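Side-chain contact in glycerophosphoryl diester phosphodiesterase (Agrobacterium tumefaciens str. C58, PDB 3KS6), which belongs to the glycerophosphoryl diester phosphodiesterase family, folds as a TIM barrel and carries a bound magnesium ion: residues T231-P234 against T235-I238. Residues are numbered along the deposited sequence; the frame is centred on the assembly and turned at random.
Sequences TDRP and TLAI
Arg233 and Pro234 meet Ala237 and Ile238 in a local contact at the start of a helix. It lies where the last barrel strand, 228-231, of this TIM-barrel protein turns into the C-terminal helix, 234-249. Arg233 holds the N-cap position. Its carbonyl O accepts from Ala237 N at 2.9 Å, the first i to i+4 bond at this end. Pro234 O accepts from Ile238 N in the next helical bond, also 2.9 Å long.

Before the helix, Thr231 forms an ST turn. Its OG1 accepts from Arg233 N at 3.0 Å, an N-H...O angle of 160°. OG1 reaches this bond because it stands anti to the backbone N (chi1 -178°). The same hydroxyl is also hydrogen-bonded to Ala212 O. This rotamer sets the methyl CG2 between the backbone N and carbonyl carbon, 3.8 Å from Ala237 CB. Ile218 of helix 215-224 and Ile5 of strand 4-8 touch the side chains of both Thr231 and Ala237.

Arg233 and Leu236 run side by side in the same direction, CB to CB 4.1 Å. The end of the arginine leads away from the helix, and its NH1 is hydrogen-bonded to His213 O. Nearer the backbone, Leu236 CB rests 3.6 Å from Arg233 O.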
loop_
_atom_site.group_PDB
_atom_site.type_symbol
_atom_site.label_atom_id
_atom_site.label_comp_id
_atom_site.label_asym_id
_atom_site.label_seq_id
_atom_site.Cartn_x
_atom_site.Cartn_y
_atom_site.Cartn_z
ATOM N N THR A 231 -5.630 0.133 -6.237
ATOM C CA THR A 231 -7.043 -0.132 -6.564
ATOM C C THR A 231 -7.572 -1.382 -5.907
ATOM O O THR A 231 -6.907 -2.416 -5.837
ATOM C CB THR A 231 -7.282 -0.252 -8.115
ATOM O OG1 THR A 231 -8.684 -0.479 -8.431
ATOM C CG2 THR A 231 -6.409 -1.367 -8.727
ATOM N N ASP A 232 -8.807 -1.288 -5.442
ATOM C CA ASP A 232 -9.544 -2.436 -4.920
ATOM C C ASP A 232 -10.141 -3.304 -6.022
ATOM O O ASP A 232 -10.732 -4.343 -5.706
ATOM C CB ASP A 232 -10.698 -1.987 -4.000
ATOM C CG ASP A 232 -10.238 -1.615 -2.621
ATOM O OD1 ASP A 232 -9.099 -1.967 -2.240
ATOM O OD2 ASP A 232 -11.063 -0.991 -1.906
ATOM N N ARG A 233 -9.993 -2.881 -7.291
ATOM C CA ARG A 233 -10.509 -3.636 -8.443
ATOM C C ARG A 233 -9.407 -3.845 -9.503
ATOM O O ARG A 233 -9.485 -3.312 -10.624
ATOM C CB ARG A 233 -11.723 -2.919 -9.048
ATOM C CG ARG A 233 -12.962 -2.943 -8.134
ATOM C CD ARG A 233 -14.233 -2.594 -8.925
ATOM N NE ARG A 233 -15.492 -2.714 -8.152
ATOM C CZ ARG A 233 -16.081 -1.751 -7.429
ATOM N NH1 ARG A 233 -15.529 -0.543 -7.283
ATOM N NH2 ARG A 233 -17.239 -1.995 -6.810
ATOM N N PRO A 234 -8.390 -4.619 -9.138
ATOM C CA PRO A 234 -7.240 -4.825 -10.005
ATOM C C PRO A 234 -7.596 -5.434 -11.363
ATOM O O PRO A 234 -7.007 -5.066 -12.378
ATOM C CB PRO A 234 -6.358 -5.766 -9.184
ATOM C CG PRO A 234 -7.309 -6.453 -8.189
ATOM C CD PRO A 234 -8.234 -5.336 -7.851
ATOM N N THR A 235 -8.579 -6.322 -11.382
ATOM C CA THR A 235 -8.981 -6.986 -12.620
ATOM C C THR A 235 -9.519 -5.940 -13.595
ATOM O O THR A 235 -9.109 -5.891 -14.741
ATOM C CB THR A 235 -9.977 -8.119 -12.326
ATOM O OG1 THR A 235 -9.350 -9.107 -11.465
ATOM C CG2 THR A 235 -10.438 -8.768 -13.638
ATOM N N LEU A 236 -10.380 -5.048 -13.103
ATOM C CA LEU A 236 -10.930 -3.940 -13.890
ATOM C C LEU A 236 -9.866 -2.967 -14.304
ATOM O O LEU A 236 -9.858 -2.512 -15.434
ATOM C CB LEU A 236 -12.033 -3.205 -13.094
ATOM C CG LEU A 236 -12.620 -1.932 -13.742
ATOM C CD1 LEU A 236 -13.330 -2.289 -15.064
ATOM C CD2 LEU A 236 -13.550 -1.184 -12.791
ATOM N N ALA A 237 -8.953 -2.648 -13.399
ATOM C CA ALA A 237 -7.892 -1.712 -13.693
ATOM C C ALA A 237 -7.014 -2.231 -14.835
ATOM O O ALA A 237 -6.623 -1.462 -15.703
ATOM C CB ALA A 237 -7.025 -1.457 -12.452
ATOM N N ILE A 238 -6.696 -3.505 -14.796
ATOM C CA ILE A 238 -5.883 -4.117 -15.870
ATOM C C ILE A 238 -6.598 -3.979 -17.198
ATOM O O ILE A 238 -5.986 -3.590 -18.201
ATOM C CB ILE A 238 -5.550 -5.568 -15.562
ATOM C CG1 ILE A 238 -4.514 -5.595 -14.419
ATOM C CG2 ILE A 238 -4.973 -6.305 -16.816
ATOM C CD1 ILE A 238 -4.246 -6.954 -13.781
#